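Peptidoglycan-recognition protein SD (Drosophila melanogaster, PDB 2RKQ) recognises bacterial peptidoglycan in Drosophila innate immunity and activates the Toll pathway in response to Gram-positive bacteria. Local coordinates at residues P15-I19 / K61-I65; I19-T24 / R81-G87; C39-C45 / G72-Y78. All coordinates share one frame; numbering follows the deposited sequence. Where two conformers were deposited one is given.

Overall arrangement
Interactions 1 and 2 form one continuous region of the fold: their centres lie 12 Å apart, they share Ile19, and the guanidinium of Arg81 in interaction 2 reaches the backbone of interaction 1, with NE 2.8 Å from Ile65 O and NH2 3.1 Å from Asp64 O, both probable hydrogen bonds. Interaction 3 stands at the other end of helix 42-58, its centre 23 Å from that of interaction 1 and 24 Å from that of interaction 2, across the chain's centre from the latter. In sequence it is nested inside the loop that interaction 2 closes. Helix 42-58 thus has interaction 3 at its N-terminal start and interaction 1 just beyond its C-terminal end.

Interaction 1: residues P15-I19 / K61-I65; sequences PNGAI and KFSDI
Gly17 and Ser63 bring their CA atoms to 4.6 Å and Pro15 and Asp64 theirs to 4.7 Å, so the two irregular chains pass in opposite senses without forming a strand pair. The backbone link is the hydrogen bond from Asn16 N to Ser63 O, 2.8 Å long. The same oxygen receives a second, weak bond from Asn16 ND2 at 3.4 Å. A chi1 of 74° places CG of Asn16 between its backbone N and carbonyl carbon, which folds the amide back far enough for the side-chain ND2 to join the backbone N at Ser63 O, though only weakly.

This contact joins two connections at the surface of this amidase-type fold: the loop from strand 4-5 to strand 26-33, and the loop that leaves helix 42-58 for strand 69-71. Lys61, with positive phi, marks the departure from that helix, and Asn16 also rests on Met57 within it.

Ser63 is held by its side chain as well. OG donates to Ala18 O at 3.0 Å, approaching from 43° above the carbonyl plane, while CB packs 3.6 Å from CG1 of Ile19. Gly17 lies directly against this serine: at its backbone angles a beta carbon would be jammed against the carbonyl O of Asn16 and would also collide with Ser63 OG. Farther along, CD1 of Ile19 comes obliquely over CB of Asp64 at 3.9 Å. On Asp64 the ring of Pro15 lies alongside, pointing the same way, with CG 3.7 Å from OD1. The carboxylate of Asp64, a buried residue, has its polar partners outside the two segments: OD2 forms a salt bridge with Arg7 and accepts a hydrogen bond from Gln53 NE2.

Interaction 2: residues I19-T24 / R81-G87; sequences IDSMVT and RSPSQRG. Unlike the reference sequence in segment 19-24: Val23 (reference Glu).
Asp20 OD2 forms a salt bridge with Arg86 NH1 at 2.8 Å. The two side chains run side by side in the same direction, but carboxylate and guanidinium planes are 60° apart, and OD2 is within bonding distance of NH1 alone. CB of Asp20 lies over one face of the guanidinium, 3.4 Å above its plane and displaced to the rim. On another nitrogen, Arg86 NH2 donates to a water at 2.7 Å, which in turn donates to Ser21 O; the charge also has a long, weak ion pair with Asp95.

Between the two chains, the backbones make a single bridge at Ser21 and Gln85. Arg86 N donates to Asp20 O at 2.8 Å, and Met22 N to Ser84 O at 2.9 Å.

CG2 of Ile19 packs 3.2 Å from Arg86 O, the oxygen that accepts a hydrogen bond from Arg81 NH1 at 2.8 Å, in the plane of the guanidinium. CD1 of Ile19 lies over one face of the same group. Met22 bends at its end, chi3 -67°, which carries CE to 3.3 Å from Pro83 O and close to Gln85 O, while CG passes over the CA of Arg86.

This short, irregular backbone bridge joins two connections of the mixed sheet: the one that feeds strand 26-33, and the one between strands 77-79 and 97-102, which folds through a type I turn from Ser82 to Gln85. Arg81 ties in a third, its NE and NH2 bonding Ile65 O and Asp64 O in the connection from helix 42-58 to strand 69-71.

Interaction 3: residues C39-C45 / G72-Y78; sequences CADDVTC and GGNGKVY
The disulfide that ties the entry of helix 42-58 packs against the type I turn Gly72 to Gly75, which leads into strand 77-79. Cys39 SG and Cys45 SG are 2.1 Å apart, and both sulfurs sit on the turn where Gly72 and Gly73 have no side chains; a beta carbon on Gly72 would strike Cys45 SG. The helix start is capped by Asp41, whose OD1 takes Thr44 N at 2.8 Å.

Asn74 carries the polar part of the contact. With chi1 at 61°, its CG stands between the backbone N and the carbonyl carbon, setting the amide beside the disulfide, OD1 3.5 Å from Cys45 SG. ND2 donates twice: to Asp42 OD1 at 2.8 Å, met on its anti side 27° out of the carboxylate plane, and to Tyr78 OH at 3.0 Å, close to the amide plane. OD1 accepts from Lys76 N at 3.0 Å, completing an Asx turn. A leucine in place of Asn74 would probably leave Asp42 OD1 and Tyr78 OH without their shared donor, and Lys76 N without the acceptor that closes the Asx turn. The carboxylate and amide planes are 82° apart.

On its other oxygen, Asp42 OD2 is met from above the carboxylate plane by Lys76 NZ at 2.8 Å, a salt bridge that is less certain because the lysine was modelled in two conformers. Tyr78 brings its hydroxyl to Cys45 at the helix start: its CZ approaches Cys45 CB obliquely at 3.8 Å, and a water links OH to Asp42 O.

Val5 of the neighbouring strand 4-5 touches both Lys76 and Tyr78. A disulfide joining the first turn of this helix to the chain just before it is a recurring feature of the peptidoglycan-recognition protein fold.

Interaction 1: residues P15-I19 / K61-I65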
ATOM      1  N   PRO A  15     -15.712   4.855  -3.373  1.00 14.41           N
ATOM      2  CA  PRO A  15     -15.123   5.471  -4.547  1.00 14.94           C
ATOM      3  C   PRO A  15     -16.105   6.397  -5.243  1.00 15.86           C
ATOM      4  O   PRO A  15     -17.305   6.180  -5.172  1.00 15.97           O
ATOM      5  CB  PRO A  15     -14.821   4.269  -5.449  1.00 14.83           C
ATOM      6  CG  PRO A  15     -14.604   3.168  -4.508  1.00 15.48           C
ATOM      7  CD  PRO A  15     -15.643   3.383  -3.442  1.00 14.70           C
ATOM      8  N   ASN A  16     -15.568   7.432  -5.868  1.00 16.99           N
ATOM      9  CA  ASN A  16     -16.360   8.316  -6.713  1.00 19.36           C
ATOM     10  C   ASN A  16     -15.632   8.367  -8.041  1.00 20.09           C
ATOM     11  O   ASN A  16     -14.664   9.119  -8.257  1.00 21.76           O
ATOM     12  CB  ASN A  16     -16.610   9.686  -6.064  1.00 20.48           C
ATOM     13  CG  ASN A  16     -15.396  10.576  -6.064  1.00 24.09           C
ATOM     14  OD1 ASN A  16     -15.479  11.750  -5.692  1.00 29.96           O
ATOM     15  ND2 ASN A  16     -14.260  10.039  -6.480  1.00 27.94           N
ATOM     16  N   GLY A  17     -16.056   7.463  -8.896  1.00 19.30           N
ATOM     17  CA  GLY A  17     -15.450   7.301 -10.190  1.00 17.77           C
ATOM     18  C   GLY A  17     -15.221   5.827 -10.390  1.00 17.51           C
ATOM     19  O   GLY A  17     -14.953   5.086  -9.437  1.00 16.91           O
ATOM     20  N   ALA A  18     -15.308   5.416 -11.645  1.00 17.06           N
ATOM     21  CA  ALA A  18     -15.047   4.050 -12.035  1.00 16.82           C
ATOM     22  C   ALA A  18     -13.598   3.735 -11.798  1.00 16.51           C
ATOM     23  O   ALA A  18     -12.724   4.610 -11.865  1.00 16.96           O
ATOM     24  CB  ALA A  18     -15.390   3.857 -13.510  1.00 16.93           C
ATOM     25  N   ILE A  19     -13.352   2.471 -11.485  1.00 15.94           N
ATOM     26  CA  ILE A  19     -11.999   1.985 -11.396  1.00 15.62           C
ATOM     27  C   ILE A  19     -11.903   0.760 -12.280  1.00 15.84           C
ATOM     28  O   ILE A  19     -12.760  -0.118 -12.208  1.00 16.15           O
ATOM     29  CB  ILE A  19     -11.621   1.641  -9.954  1.00 14.80           C
ATOM     30  CG1 ILE A  19     -11.647   2.897  -9.078  1.00 15.55           C
ATOM     31  CG2 ILE A  19     -10.205   1.071  -9.913  1.00 15.45           C
ATOM     32  CD1 ILE A  19     -11.632   2.586  -7.592  1.00 15.51           C
ATOM     33  N   LYS A  61      -7.715  13.883  -7.631  1.00 18.59           N
ATOM     34  CA  LYS A  61      -8.871  13.511  -8.451  1.00 17.96           C
ATOM     35  C   LYS A  61      -8.891  12.003  -8.793  1.00 16.19           C
ATOM     36  O   LYS A  61      -9.476  11.574  -9.793  1.00 15.50           O
ATOM     37  CB  LYS A  61      -8.956  14.401  -9.718  1.00 18.22           C
ATOM     38  CG  LYS A  61      -8.616  15.889  -9.510  1.00 21.97           C
ATOM     39  CD  LYS A  61      -9.694  16.620  -8.726  1.00 26.35           C
ATOM     40  CE  LYS A  61      -9.447  18.135  -8.748  1.00 28.24           C
ATOM     41  NZ  LYS A  61     -10.216  18.815  -9.849  1.00 29.05           N
ATOM     42  N   PHE A  62      -8.276  11.199  -7.927  1.00 14.69           N
ATOM     43  CA  PHE A  62      -8.400   9.734  -8.012  1.00 13.58           C
ATOM     44  C   PHE A  62      -9.828   9.328  -7.683  1.00 12.80           C
ATOM     45  O   PHE A  62     -10.535  10.059  -6.971  1.00 12.86           O
ATOM     46  CB  PHE A  62      -7.468   9.028  -7.015  1.00 13.74           C
ATOM     47  CG  PHE A  62      -6.005   9.185  -7.292  1.00 15.59           C
ATOM     48  CD1 PHE A  62      -5.089   8.754  -6.338  1.00 15.40           C
ATOM     49  CD2 PHE A  62      -5.527   9.718  -8.497  1.00 17.27           C
ATOM     50  CE1 PHE A  62      -3.722   8.862  -6.573  1.00 15.80           C
ATOM     51  CE2 PHE A  62      -4.142   9.838  -8.739  1.00 17.81           C
ATOM     52  CZ  PHE A  62      -3.249   9.414  -7.756  1.00 17.66           C
ATOM     53  N   SER A  63     -10.248   8.170  -8.196  1.00 12.16           N
ATOM     54  CA  SER A  63     -11.545   7.618  -7.859  1.00 12.62           C
ATOM     55  C   SER A  63     -11.673   7.164  -6.413  1.00 11.96           C
ATOM     56  O   SER A  63     -12.786   7.009  -5.922  1.00 12.48           O
ATOM     57  CB  SER A  63     -11.872   6.444  -8.768  1.00 12.98           C
ATOM     58  OG  SER A  63     -11.871   6.878 -10.121  1.00 14.14           O
ATOM     59  N   ASP A  64     -10.535   6.913  -5.759  1.00 11.76           N
ATOM     60  CA  ASP A  64     -10.522   6.361  -4.400  1.00 11.57           C
ATOM     61  C   ASP A  64      -9.122   6.544  -3.899  1.00 11.06           C
ATOM     62  O   ASP A  64      -8.234   6.933  -4.663  1.00 11.47           O
ATOM     63  CB  ASP A  64     -10.886   4.870  -4.473  1.00 11.78           C
ATOM     64  CG  ASP A  64     -11.156   4.228  -3.117  1.00 11.67           C
ATOM     65  OD1 ASP A  64     -11.189   2.987  -3.109  1.00 11.73           O
ATOM     66  OD2 ASP A  64     -11.350   4.936  -2.106  1.00 12.26           O
ATOM     67  N   ILE A  65      -8.913   6.277  -2.613  1.00 10.40           N
ATOM     68  CA  ILE A  65      -7.553   6.140  -2.102  1.00 10.88           C
ATOM     69  C   ILE A  65      -6.785   5.203  -3.043  1.00 10.65           C
ATOM     70  O   ILE A  65      -7.348   4.252  -3.562  1.00 11.13           O
ATOM     71  CB  ILE A  65      -7.579   5.633  -0.645  1.00 10.74           C
ATOM     72  CG1 ILE A  65      -6.246   5.897   0.049  1.00 11.51           C
ATOM     73  CG2 ILE A  65      -8.139   4.180  -0.546  1.00 12.25           C
ATOM     74  CD1 ILE A  65      -6.381   5.770   1.563  1.00 11.49           C
TER

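Interaction 2: residues I19-T24 / R81-G87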
ATOM      1  N   ILE A  19     -13.352   2.471 -11.485  1.00 15.94           N
ATOM      2  CA  ILE A  19     -11.999   1.985 -11.396  1.00 15.62           C
ATOM      3  C   ILE A  19     -11.903   0.760 -12.280  1.00 15.84           C
ATOM      4  O   ILE A  19     -12.760  -0.118 -12.208  1.00 16.15           O
ATOM      5  CB  ILE A  19     -11.621   1.641  -9.954  1.00 14.80           C
ATOM      6  CG1 ILE A  19     -11.647   2.897  -9.078  1.00 15.55           C
ATOM      7  CG2 ILE A  19     -10.205   1.071  -9.913  1.00 15.45           C
ATOM      8  CD1 ILE A  19     -11.632   2.586  -7.592  1.00 15.51           C
ATOM      9  N   ASP A  20     -10.864   0.705 -13.103  1.00 16.86           N
ATOM     10  CA  ASP A  20     -10.645  -0.461 -13.956  1.00 17.26           C
ATOM     11  C   ASP A  20     -10.386  -1.716 -13.134  1.00 16.97           C
ATOM     12  O   ASP A  20      -9.854  -1.634 -12.032  1.00 16.01           O
ATOM     13  CB  ASP A  20      -9.492  -0.202 -14.920  1.00 18.48           C
ATOM     14  CG  ASP A  20      -9.905   0.682 -16.093  1.00 23.13           C
ATOM     15  OD1 ASP A  20     -11.018   0.480 -16.632  1.00 29.00           O
ATOM     16  OD2 ASP A  20      -9.121   1.579 -16.454  1.00 27.73           O
ATOM     17  N   SER A  21     -10.774  -2.874 -13.661  1.00 17.26           N
ATOM     18  CA  SER A  21     -10.573  -4.141 -12.961  1.00 17.47           C
ATOM     19  C   SER A  21      -9.176  -4.725 -13.193  1.00 17.34           C
ATOM     20  O   SER A  21      -8.493  -4.401 -14.177  1.00 16.77           O
ATOM     21  CB  SER A  21     -11.628  -5.148 -13.410  1.00 18.53           C
ATOM     22  OG  SER A  21     -11.468  -5.431 -14.783  1.00 23.33           O
ATOM     23  N   MET A  22      -8.756  -5.583 -12.271  1.00 16.32           N
ATOM     24  CA  MET A  22      -7.530  -6.367 -12.449  1.00 16.71           C
ATOM     25  C   MET A  22      -7.842  -7.814 -12.162  1.00 17.34           C
ATOM     26  O   MET A  22      -8.729  -8.106 -11.367  1.00 18.05           O
ATOM     27  CB  MET A  22      -6.438  -5.935 -11.482  1.00 17.27           C
ATOM     28  CG  MET A  22      -5.989  -4.531 -11.647  1.00 16.46           C
ATOM     29  SD  MET A  22      -4.421  -4.286 -10.797  1.00 13.97           S
ATOM     30  CE  MET A  22      -4.821  -4.451  -9.064  1.00 13.79           C
ATOM     31  N   VAL A  23      -7.078  -8.698 -12.793  1.00 17.78           N
ATOM     32  CA  VAL A  23      -7.228 -10.135 -12.626  1.00 19.22           C
ATOM     33  C   VAL A  23      -6.367 -10.560 -11.443  1.00 18.27           C
ATOM     34  O   VAL A  23      -5.176 -10.295 -11.437  1.00 19.78           O
ATOM     35  CB  VAL A  23      -6.773 -10.856 -13.922  1.00 19.41           C
ATOM     36  CG1 VAL A  23      -6.663 -12.368 -13.721  1.00 22.02           C
ATOM     37  CG2 VAL A  23      -7.727 -10.510 -15.080  1.00 22.11           C
ATOM     38  N   THR A  24      -6.982 -11.169 -10.432  1.00 18.38           N
ATOM     39  CA  THR A  24      -6.259 -11.723  -9.283  1.00 17.38           C
ATOM     40  C   THR A  24      -6.087 -13.230  -9.517  1.00 16.92           C
ATOM     41  O   THR A  24      -6.914 -13.842 -10.203  1.00 18.48           O
ATOM     42  CB  THR A  24      -7.026 -11.523  -7.964  1.00 17.84           C
ATOM     43  OG1 THR A  24      -8.321 -12.117  -8.101  1.00 17.95           O
ATOM     44  CG2 THR A  24      -7.160 -10.049  -7.615  1.00 17.54           C
ATOM     45  N   ARG A  81      -8.458   0.045  -1.863  1.00 11.19           N
ATOM     46  CA  ARG A  81      -9.148  -0.588  -2.999  1.00 12.19           C
ATOM     47  C   ARG A  81      -9.125  -2.098  -2.910  1.00 12.69           C
ATOM     48  O   ARG A  81      -8.218  -2.678  -2.318  1.00 12.32           O
ATOM     49  CB  ARG A  81      -8.488  -0.207  -4.322  1.00 11.57           C
ATOM     50  CG  ARG A  81      -8.529   1.257  -4.606  1.00 12.14           C
ATOM     51  CD  ARG A  81      -7.801   1.599  -5.909  1.00 11.35           C
ATOM     52  NE  ARG A  81      -7.788   3.054  -6.013  1.00 10.22           N
ATOM     53  CZ  ARG A  81      -7.808   3.753  -7.152  1.00 10.57           C
ATOM     54  NH1 ARG A  81      -7.799   3.153  -8.344  1.00 10.98           N
ATOM     55  NH2 ARG A  81      -7.836   5.084  -7.084  1.00 11.25           N
ATOM     56  N   SER A  82     -10.114  -2.749  -3.530  1.00 13.52           N
ATOM     57  CA  SER A  82     -10.100  -4.188  -3.670  1.00 14.74           C
ATOM     58  C   SER A  82      -8.924  -4.624  -4.537  1.00 14.05           C
ATOM     59  O   SER A  82      -8.589  -3.926  -5.492  1.00 13.91           O
ATOM     60  CB  SER A  82     -11.377  -4.650  -4.363  1.00 14.98           C
ATOM     61  OG  SER A  82     -11.312  -6.040  -4.598  1.00 18.45           O
ATOM     62  N   PRO A  83      -8.303  -5.778  -4.233  1.00 15.24           N
ATOM     63  CA  PRO A  83      -7.262  -6.264  -5.122  1.00 14.84           C
ATOM     64  C   PRO A  83      -7.693  -6.469  -6.571  1.00 15.05           C
ATOM     65  O   PRO A  83      -6.826  -6.506  -7.448  1.00 14.84           O
ATOM     66  CB  PRO A  83      -6.862  -7.603  -4.487  1.00 15.70           C
ATOM     67  CG  PRO A  83      -7.192  -7.425  -3.049  1.00 17.61           C
ATOM     68  CD  PRO A  83      -8.458  -6.657  -3.053  1.00 15.76           C
ATOM     69  N   SER A  84      -8.998  -6.612  -6.832  1.00 14.64           N
ATOM     70  CA  SER A  84      -9.462  -6.721  -8.222  1.00 14.52           C
ATOM     71  C   SER A  84      -9.779  -5.373  -8.850  1.00 14.22           C
ATOM     72  O   SER A  84     -10.382  -5.304  -9.927  1.00 14.09           O
ATOM     73  CB  SER A  84     -10.692  -7.638  -8.378  1.00 15.64           C
ATOM     74  OG  SER A  84     -10.754  -8.665  -7.418  0.50 15.86           O
ATOM     75  N   GLN A  85      -9.409  -4.297  -8.160  1.00 13.30           N
ATOM     76  CA  GLN A  85      -9.529  -2.951  -8.718  1.00 13.22           C
ATOM     77  C   GLN A  85      -8.126  -2.409  -8.915  1.00 12.09           C
ATOM     78  O   GLN A  85      -7.329  -2.408  -7.982  1.00 12.74           O
ATOM     79  CB  GLN A  85     -10.309  -2.017  -7.770  1.00 13.69           C
ATOM     80  CG  GLN A  85     -11.786  -2.352  -7.673  1.00 15.25           C
ATOM     81  CD  GLN A  85     -12.517  -1.526  -6.625  1.00 14.71           C
ATOM     82  OE1 GLN A  85     -13.654  -1.072  -6.854  1.00 18.39           O
ATOM     83  NE2 GLN A  85     -11.919  -1.375  -5.457  1.00 13.41           N
ATOM     84  N   ARG A  86      -7.838  -1.914 -10.112  1.00 11.88           N
ATOM     85  CA  ARG A  86      -6.538  -1.308 -10.382  1.00 11.40           C
ATOM     86  C   ARG A  86      -6.257  -0.205  -9.372  1.00 12.10           C
ATOM     87  O   ARG A  86      -7.165   0.539  -8.979  1.00 12.35           O
ATOM     88  CB  ARG A  86      -6.524  -0.748 -11.806  1.00 12.08           C
ATOM     89  CG  ARG A  86      -5.147  -0.300 -12.246  1.00 13.69           C
ATOM     90  CD  ARG A  86      -5.220   0.378 -13.605  1.00 20.04           C
ATOM     91  NE  ARG A  86      -5.482  -0.590 -14.662  1.00 23.25           N
ATOM     92  CZ  ARG A  86      -6.046  -0.322 -15.835  1.00 25.81           C
ATOM     93  NH1 ARG A  86      -6.472   0.904 -16.127  1.00 27.42           N
ATOM     94  NH2 ARG A  86      -6.207  -1.304 -16.709  1.00 26.60           N
ATOM     95  N   GLY A  87      -5.013  -0.129  -8.911  1.00 10.94           N
ATOM     96  CA  GLY A  87      -4.607   0.955  -8.031  1.00 11.82           C
ATOM     97  C   GLY A  87      -4.309   2.223  -8.801  1.00 11.65           C
ATOM     98  O   GLY A  87      -4.417   2.261 -10.030  1.00 11.84           O
TER
HETATM   99  O   HOH W   1      -5.969  -3.339 -14.902  1.00 24.49           O

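Interaction 3: residues C39-C45 / G72-Y78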
ATOM      1  N   CYS A  39       1.698   8.147  11.973  1.00 15.23           N
ATOM      2  CA  CYS A  39       0.635   8.022  12.952  1.00 14.43           C
ATOM      3  C   CYS A  39       0.995   6.916  13.933  1.00 14.96           C
ATOM      4  O   CYS A  39       1.640   5.935  13.552  1.00 16.51           O
ATOM      5  CB  CYS A  39      -0.691   7.757  12.255  1.00 14.15           C
ATOM      6  SG  CYS A  39      -0.784   6.194  11.351  1.00 15.36           S
ATOM      7  N   ALA A  40       0.630   7.082  15.202  1.00 13.58           N
ATOM      8  CA  ALA A  40       1.070   6.144  16.223  1.00 14.11           C
ATOM      9  C   ALA A  40      -0.035   5.673  17.158  1.00 13.98           C
ATOM     10  O   ALA A  40       0.241   5.066  18.189  1.00 15.68           O
ATOM     11  CB  ALA A  40       2.224   6.756  17.035  1.00 14.16           C
ATOM     12  N   ASP A  41      -1.288   5.934  16.815  1.00 13.24           N
ATOM     13  CA  ASP A  41      -2.367   5.371  17.608  1.00 12.26           C
ATOM     14  C   ASP A  41      -3.579   5.178  16.713  1.00 11.75           C
ATOM     15  O   ASP A  41      -3.568   5.622  15.556  1.00 11.69           O
ATOM     16  CB  ASP A  41      -2.646   6.182  18.900  1.00 12.70           C
ATOM     17  CG  ASP A  41      -3.368   7.503  18.661  1.00 13.03           C
ATOM     18  OD1 ASP A  41      -4.243   7.597  17.785  1.00 12.04           O
ATOM     19  OD2 ASP A  41      -3.056   8.489  19.380  1.00 14.55           O
ATOM     20  N   ASP A  42      -4.597   4.496  17.214  1.00 11.76           N
ATOM     21  CA  ASP A  42      -5.714   4.121  16.366  1.00 11.87           C
ATOM     22  C   ASP A  42      -6.518   5.334  15.925  1.00 12.36           C
ATOM     23  O   ASP A  42      -7.130   5.309  14.867  1.00 12.58           O
ATOM     24  CB  ASP A  42      -6.623   3.122  17.079  1.00 12.57           C
ATOM     25  CG  ASP A  42      -5.992   1.754  17.207  1.00 14.27           C
ATOM     26  OD1 ASP A  42      -4.869   1.539  16.709  1.00 13.95           O
ATOM     27  OD2 ASP A  42      -6.657   0.898  17.807  1.00 16.47           O
ATOM     28  N   VAL A  43      -6.505   6.395  16.724  1.00 11.21           N
ATOM     29  CA  VAL A  43      -7.253   7.601  16.350  1.00 11.49           C
ATOM     30  C   VAL A  43      -6.532   8.296  15.212  1.00 11.37           C
ATOM     31  O   VAL A  43      -7.140   8.564  14.167  1.00 11.85           O
ATOM     32  CB  VAL A  43      -7.391   8.565  17.527  1.00 11.17           C
ATOM     33  CG1 VAL A  43      -8.129   9.824  17.092  1.00 12.83           C
ATOM     34  CG2 VAL A  43      -8.103   7.871  18.705  1.00 12.65           C
ATOM     35  N   THR A  44      -5.240   8.555  15.370  1.00 11.13           N
ATOM     36  CA  THR A  44      -4.568   9.302  14.328  1.00 11.61           C
ATOM     37  C   THR A  44      -4.397   8.488  13.048  1.00 11.79           C
ATOM     38  O   THR A  44      -4.506   9.039  11.950  1.00 11.63           O
ATOM     39  CB  THR A  44      -3.237   9.837  14.771  1.00 12.33           C
ATOM     40  OG1 THR A  44      -2.380   8.751  15.102  1.00 14.21           O
ATOM     41  CG2 THR A  44      -3.391  10.742  15.980  1.00 13.38           C
ATOM     42  N   CYS A  45      -4.134   7.189  13.163  1.00 11.65           N
ATOM     43  CA  CYS A  45      -4.008   6.397  11.926  1.00 11.30           C
ATOM     44  C   CYS A  45      -5.310   6.356  11.133  1.00 11.40           C
ATOM     45  O   CYS A  45      -5.299   6.447   9.891  1.00 11.79           O
ATOM     46  CB  CYS A  45      -3.501   4.989  12.203  1.00 11.65           C
ATOM     47  SG  CYS A  45      -1.783   4.976  12.729  1.00 13.28           S
ATOM     48  N   GLY A  72      -0.412   1.543   9.251  1.00 11.14           N
ATOM     49  CA  GLY A  72      -0.158   2.630  10.190  1.00 11.57           C
ATOM     50  C   GLY A  72       1.019   2.330  11.082  1.00 11.50           C
ATOM     51  O   GLY A  72       1.444   1.178  11.220  1.00 11.80           O
ATOM     52  N   GLY A  73       1.562   3.384  11.685  1.00 12.14           N
ATOM     53  CA  GLY A  73       2.631   3.213  12.668  1.00 13.29           C
ATOM     54  C   GLY A  73       2.173   2.513  13.926  1.00 13.50           C
ATOM     55  O   GLY A  73       2.983   2.093  14.744  1.00 14.49           O
ATOM     56  N   ASN A  74       0.857   2.382  14.090  1.00 13.20           N
ATOM     57  CA  ASN A  74       0.278   1.539  15.141  1.00 12.86           C
ATOM     58  C   ASN A  74       0.308   0.049  14.807  1.00 12.43           C
ATOM     59  O   ASN A  74      -0.187  -0.786  15.584  1.00 14.20           O
ATOM     60  CB  ASN A  74      -1.176   1.943  15.395  1.00 13.16           C
ATOM     61  CG  ASN A  74      -2.059   1.782  14.154  1.00 13.13           C
ATOM     62  OD1 ASN A  74      -1.581   1.533  13.039  1.00 12.26           O
ATOM     63  ND2 ASN A  74      -3.375   1.918  14.357  1.00 11.40           N
ATOM     64  N   GLY A  75       0.840  -0.278  13.625  1.00 12.51           N
ATOM     65  CA  GLY A  75       0.947  -1.669  13.195  1.00 13.02           C
ATOM     66  C   GLY A  75      -0.298  -2.246  12.552  1.00 13.35           C
ATOM     67  O   GLY A  75      -0.330  -3.438  12.242  1.00 14.94           O
ATOM     68  N   LYS A  76      -1.319  -1.415  12.353  1.00 12.37           N
ATOM     69  CA  LYS A  76      -2.580  -1.895  11.780  1.00 11.77           C
ATOM     70  C   LYS A  76      -2.586  -1.762  10.273  1.00 11.25           C
ATOM     71  O   LYS A  76      -2.006  -0.831   9.715  1.00 11.10           O
ATOM     72  CB  LYS A  76      -3.771  -1.151  12.377  1.00 12.44           C
ATOM     73  CG  LYS A  76      -4.049  -1.597  13.812  1.00 14.09           C
ATOM     74  CD  LYS A  76      -5.372  -1.070  14.327  1.00 16.93           C
ATOM     75  CE  LYS A  76      -5.716  -1.710  15.678  1.00 19.51           C
ATOM     76  NZ  LYS A  76      -7.048  -1.297  16.138  0.50 20.72           N
ATOM     77  N   VAL A  77      -3.273  -2.702   9.632  1.00 10.57           N
ATOM     78  CA  VAL A  77      -3.392  -2.729   8.179  1.00 10.92           C
ATOM     79  C   VAL A  77      -4.798  -2.266   7.845  1.00 10.95           C
ATOM     80  O   VAL A  77      -5.768  -2.824   8.352  1.00 12.27           O
ATOM     81  CB  VAL A  77      -3.205  -4.132   7.613  1.00 10.87           C
ATOM     82  CG1 VAL A  77      -3.435  -4.109   6.096  1.00 10.96           C
ATOM     83  CG2 VAL A  77      -1.815  -4.683   7.971  1.00 11.75           C
ATOM     84  N   TYR A  78      -4.880  -1.209   7.034  1.00 11.07           N
ATOM     85  CA  TYR A  78      -6.154  -0.618   6.616  1.00 10.60           C
ATOM     86  C   TYR A  78      -6.457  -0.987   5.179  1.00 10.76           C
ATOM     87  O   TYR A  78      -5.600  -0.908   4.294  1.00 10.45           O
ATOM     88  CB  TYR A  78      -6.112   0.905   6.770  1.00 10.87           C
ATOM     89  CG  TYR A  78      -5.913   1.333   8.190  1.00 10.85           C
ATOM     90  CD1 TYR A  78      -4.641   1.336   8.755  1.00 10.24           C
ATOM     91  CD2 TYR A  78      -6.993   1.712   8.975  1.00 11.12           C
ATOM     92  CE1 TYR A  78      -4.440   1.689  10.081  1.00 11.46           C
ATOM     93  CE2 TYR A  78      -6.819   2.069  10.317  1.00 10.89           C
ATOM     94  CZ  TYR A  78      -5.533   2.053  10.864  1.00 10.60           C
ATOM     95  OH  TYR A  78      -5.339   2.391  12.188  1.00 11.98           O
TER
HETATM   96  O   HOH W   2      -7.512   2.730  13.655  1.00 14.92           O